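Hypoxanthine-guanine phosphoribosyltransferase (Leishmania tarentolae, PDB 1PZM) probably salvages purines by transferring the 5-phosphoribosyl group from phosphoribosyl pyrophosphate onto hypoxanthine or guanine, giving IMP or GMP. Local coordinates at residues F69-D74 with V152-K157. Sequence-based numbering, arbitrary orientation.
With 5GP (guanosine-5'-monophosphate), chain C.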
ATOM      1  N   PHE A  69      -1.602  -0.655  -4.686  1.00 20.47           N
ATOM      2  CA  PHE A  69      -0.996  -0.634  -3.342  1.00 20.89           C
ATOM      3  C   PHE A  69      -0.700  -1.979  -2.685  1.00 19.80           C
ATOM      4  O   PHE A  69       0.333  -2.107  -1.971  1.00 21.31           O
ATOM      5  CB  PHE A  69      -1.699   0.327  -2.349  1.00 20.83           C
ATOM      6  CG  PHE A  69      -2.833  -0.283  -1.548  1.00 21.40           C
ATOM      7  CD1 PHE A  69      -2.703  -0.434  -0.160  1.00 22.66           C
ATOM      8  CD2 PHE A  69      -4.071  -0.596  -2.160  1.00 21.42           C
ATOM      9  CE1 PHE A  69      -3.774  -0.935   0.624  1.00 19.19           C
ATOM     10  CE2 PHE A  69      -5.134  -1.110  -1.415  1.00 21.70           C
ATOM     11  CZ  PHE A  69      -4.975  -1.311  -0.021  1.00 22.13           C
ATOM     12  N   ILE A  70      -1.580  -2.959  -2.827  1.00 18.14           N
ATOM     13  CA  ILE A  70      -1.243  -4.269  -2.240  1.00 19.08           C
ATOM     14  C   ILE A  70      -0.083  -4.999  -2.932  1.00 19.64           C
ATOM     15  O   ILE A  70       0.844  -5.484  -2.275  1.00 18.88           O
ATOM     16  CB  ILE A  70      -2.494  -5.142  -2.060  1.00 20.66           C
ATOM     17  CG1 ILE A  70      -3.361  -4.462  -0.954  1.00 21.95           C
ATOM     18  CG2 ILE A  70      -2.084  -6.629  -1.660  1.00 15.01           C
ATOM     19  CD1 ILE A  70      -4.757  -4.963  -0.757  1.00 21.49           C
ATOM     20  N   PHE A  71      -0.119  -5.003  -4.262  1.00 18.96           N
ATOM     21  CA  PHE A  71       0.930  -5.611  -5.080  1.00 18.92           C
ATOM     22  C   PHE A  71       2.263  -4.952  -4.764  1.00 19.07           C
ATOM     23  O   PHE A  71       3.267  -5.639  -4.633  1.00 19.28           O
ATOM     24  CB  PHE A  71       0.563  -5.460  -6.572  1.00 17.94           C
ATOM     25  CG  PHE A  71       1.584  -6.064  -7.517  1.00 19.73           C
ATOM     26  CD1 PHE A  71       2.098  -7.348  -7.303  1.00 14.53           C
ATOM     27  CD2 PHE A  71       1.968  -5.349  -8.668  1.00 21.36           C
ATOM     28  CE1 PHE A  71       3.044  -7.884  -8.166  1.00 19.32           C
ATOM     29  CE2 PHE A  71       2.888  -5.926  -9.589  1.00 20.82           C
ATOM     30  CZ  PHE A  71       3.430  -7.166  -9.325  1.00 19.60           C
ATOM     31  N   THR A  72       2.266  -3.612  -4.652  1.00 18.32           N
ATOM     32  CA  THR A  72       3.479  -2.887  -4.309  1.00 20.03           C
ATOM     33  C   THR A  72       4.042  -3.341  -2.904  1.00 20.12           C
ATOM     34  O   THR A  72       5.243  -3.559  -2.726  1.00 21.22           O
ATOM     35  CB  THR A  72       3.224  -1.332  -4.284  1.00 20.00           C
ATOM     36  OG1 THR A  72       2.826  -0.848  -5.592  1.00 22.45           O
ATOM     37  CG2 THR A  72       4.524  -0.649  -4.042  1.00 21.05           C
ATOM     38  N   ALA A  73       3.168  -3.405  -1.897  1.00 18.58           N
ATOM     39  CA  ALA A  73       3.583  -3.808  -0.547  1.00 17.41           C
ATOM     40  C   ALA A  73       4.229  -5.174  -0.573  1.00 17.58           C
ATOM     41  O   ALA A  73       5.207  -5.405   0.147  1.00 16.94           O
ATOM     42  CB  ALA A  73       2.384  -3.852   0.369  1.00 16.59           C
ATOM     43  N   ASP A  74       3.642  -6.092  -1.351  1.00 15.78           N
ATOM     44  CA  ASP A  74       4.133  -7.487  -1.362  1.00 18.06           C
ATOM     45  C   ASP A  74       5.389  -7.604  -2.281  1.00 18.38           C
ATOM     46  O   ASP A  74       6.379  -8.192  -1.917  1.00 17.91           O
ATOM     47  CB  ASP A  74       3.011  -8.396  -1.903  1.00 18.68           C
ATOM     48  CG  ASP A  74       1.873  -8.607  -0.892  1.00 21.14           C
ATOM     49  OD1 ASP A  74       1.914  -8.010   0.246  1.00 17.88           O
ATOM     50  OD2 ASP A  74       0.894  -9.372  -1.167  1.00 20.11           O
ATOM     51  N   VAL A 152       6.313  -3.084 -14.286  1.00 22.14           N
ATOM     52  CA  VAL A 152       5.894  -4.397 -13.804  1.00 22.35           C
ATOM     53  C   VAL A 152       4.369  -4.360 -13.581  1.00 24.26           C
ATOM     54  O   VAL A 152       3.833  -3.377 -13.008  1.00 23.68           O
ATOM     55  CB  VAL A 152       6.661  -4.803 -12.508  1.00 21.93           C
ATOM     56  CG1 VAL A 152       6.502  -3.714 -11.377  1.00 20.50           C
ATOM     57  CG2 VAL A 152       6.211  -6.192 -12.004  1.00 21.73           C
ATOM     58  N   VAL A 153       3.668  -5.408 -14.020  1.00 23.42           N
ATOM     59  CA  VAL A 153       2.199  -5.426 -13.964  1.00 23.98           C
ATOM     60  C   VAL A 153       1.782  -6.787 -13.417  1.00 23.48           C
ATOM     61  O   VAL A 153       2.240  -7.825 -13.959  1.00 23.22           O
ATOM     62  CB  VAL A 153       1.613  -5.265 -15.462  1.00 26.32           C
ATOM     63  CG1 VAL A 153       0.080  -5.424 -15.506  1.00 28.89           C
ATOM     64  CG2 VAL A 153       1.995  -3.890 -16.072  1.00 26.34           C
ATOM     65  N   LEU A 154       0.857  -6.830 -12.457  1.00 22.21           N
ATOM     66  CA  LEU A 154       0.495  -8.156 -11.900  1.00 22.04           C
ATOM     67  C   LEU A 154      -0.327  -8.921 -12.916  1.00 22.36           C
ATOM     68  O   LEU A 154      -0.030 -10.093 -13.234  1.00 20.74           O
ATOM     69  CB  LEU A 154      -0.255  -8.052 -10.530  1.00 21.91           C
ATOM     70  CG  LEU A 154      -0.718  -9.376  -9.891  1.00 23.24           C
ATOM     71  CD1 LEU A 154       0.437 -10.384  -9.659  1.00 18.67           C
ATOM     72  CD2 LEU A 154      -1.499  -9.073  -8.571  1.00 24.13           C
ATOM     73  N   LEU A 155      -1.344  -8.235 -13.466  1.00 21.16           N
ATOM     74  CA  LEU A 155      -2.283  -8.871 -14.375  1.00 20.76           C
ATOM     75  C   LEU A 155      -2.247  -8.141 -15.686  1.00 21.55           C
ATOM     76  O   LEU A 155      -2.637  -6.988 -15.791  1.00 20.36           O
ATOM     77  CB  LEU A 155      -3.704  -8.828 -13.804  1.00 20.44           C
ATOM     78  CG  LEU A 155      -3.934  -9.515 -12.476  1.00 24.73           C
ATOM     79  CD1 LEU A 155      -5.405  -9.345 -12.145  1.00 25.03           C
ATOM     80  CD2 LEU A 155      -3.548 -11.026 -12.630  1.00 20.17           C
ATOM     81  N   ASP A 156      -1.802  -8.826 -16.732  1.00 22.02           N
ATOM     82  CA  ASP A 156      -1.783  -8.198 -18.070  1.00 21.17           C
ATOM     83  C   ASP A 156      -2.921  -8.782 -18.860  1.00 22.17           C
ATOM     84  O   ASP A 156      -3.008 -10.029 -18.985  1.00 22.24           O
ATOM     85  CB  ASP A 156      -0.429  -8.508 -18.753  1.00 22.11           C
ATOM     86  CG  ASP A 156      -0.135  -7.574 -19.902  1.00 26.45           C
ATOM     87  OD1 ASP A 156       0.767  -7.887 -20.720  1.00 24.06           O
ATOM     88  OD2 ASP A 156      -0.771  -6.492 -20.031  1.00 29.18           O
ATOM     89  N   LYS A 157      -3.744  -7.913 -19.474  1.00 23.42           N
ATOM     90  CA  LYS A 157      -4.782  -8.346 -20.419  1.00 25.69           C
ATOM     91  C   LYS A 157      -4.451  -7.882 -21.835  1.00 26.96           C
ATOM     92  O   LYS A 157      -5.101  -6.933 -22.369  1.00 27.76           O
ATOM     93  CB  LYS A 157      -6.201  -7.855 -19.975  1.00 25.85           C
ATOM     94  CG  LYS A 157      -6.587  -8.338 -18.538  1.00 27.69           C
ATOM     95  CD  LYS A 157      -8.093  -8.055 -18.149  1.00 26.12           C
ATOM     96  CE  LYS A 157      -8.344  -6.640 -18.019  1.00 30.74           C
ATOM     97  NZ  LYS A 157      -9.613  -6.247 -17.182  1.00 26.23           N
TER
HETATM   98  P   5GP C 301      -6.395   0.752 -19.245  0.50 28.79           P
HETATM   99  O1P 5GP C 301      -5.285  -0.220 -19.442  0.50 28.84           O
HETATM  100  O2P 5GP C 301      -7.464   0.616 -20.270  0.50 24.92           O
HETATM  101  O3P 5GP C 301      -5.783   2.090 -19.433  0.50 30.20           O
HETATM  102  O5' 5GP C 301      -6.975   0.586 -17.758  0.50 28.40           O
HETATM  103  C5' 5GP C 301      -7.962   1.465 -17.203  0.50 32.71           C
HETATM  104  C4' 5GP C 301      -8.073   1.341 -15.653  0.50 33.02           C
HETATM  105  O4' 5GP C 301      -8.887   0.241 -15.220  0.50 34.29           O
HETATM  106  C3' 5GP C 301      -6.747   1.172 -14.918  0.50 30.93           C
HETATM  107  O3' 5GP C 301      -6.725   1.913 -13.695  0.50 26.42           O
HETATM  108  C2' 5GP C 301      -6.734  -0.323 -14.641  0.50 29.75           C
HETATM  109  O2' 5GP C 301      -5.864  -0.614 -13.585  0.50 25.68           O
HETATM  110  C1' 5GP C 301      -8.207  -0.675 -14.379  0.50 30.93           C
HETATM  111  N9  5GP C 301      -8.566  -2.057 -14.816  1.00 33.17           N
HETATM  112  C8  5GP C 301      -8.624  -2.620 -16.106  1.00 30.08           C
HETATM  113  N7  5GP C 301      -9.132  -3.927 -16.021  1.00 28.64           N
HETATM  114  C5  5GP C 301      -9.613  -4.020 -14.733  1.00 27.84           C
HETATM  115  C6  5GP C 301     -10.218  -5.078 -14.044  1.00 25.73           C
HETATM  116  O6  5GP C 301     -10.388  -6.207 -14.603  1.00 21.45           O
HETATM  117  N1  5GP C 301     -10.608  -4.898 -12.718  1.00 22.09           N
HETATM  118  C2  5GP C 301     -10.409  -3.663 -12.099  1.00 27.21           C
HETATM  119  N2  5GP C 301     -10.797  -3.444 -10.844  1.00 25.14           N
HETATM  120  N3  5GP C 301      -9.802  -2.638 -12.767  1.00 25.49           N
HETATM  121  C4  5GP C 301      -9.415  -2.829 -14.082  1.00 29.63           C
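A single aromatic ring carries the helix side of this contact: F71 lays one face against L154, whose CB sits almost exactly over the ring centre, 3.8 Å from the centroid and only 3° off the normal. This CH-pi contact forms just where the strand turns its corner at L154 and L155, and the backbone takes part, with F71 CE2 lying 3.6 Å from L154 N. With CG of F71 anti to its own nitrogen (chi1 -180°), the side chain extends toward the strand and spans the 7.3 Å between the CA atoms of F71 and L154. The nearer branch of L154, CD1, lies 3.9 Å from F71 CE1. V152 meets the ring differently, at its edge: CG2 comes up near the ring plane, 4.0 Å from CZ of F71. The CB of V153, between them, leaves its CA away from the helix, and this residue gives the ring its backbone carbonyl carbon, obliquely placed. Past the corner the chain runs on to K157, whose NZ donates to both O6 (2.7 Å) and N7 (2.6 Å) of the bound GMP base, a forked grip on the purine, and also hydrogen-bonds A177 O. The F71 contact itself is buried packing of helix 69-81 against the parallel sheet of the phosphoribosyltransferase fold, where V124 of strand 120-125 and V171 of strand 169-173 also touch F71, while the second subunit packs against F69, I70 and A73 of the same helix.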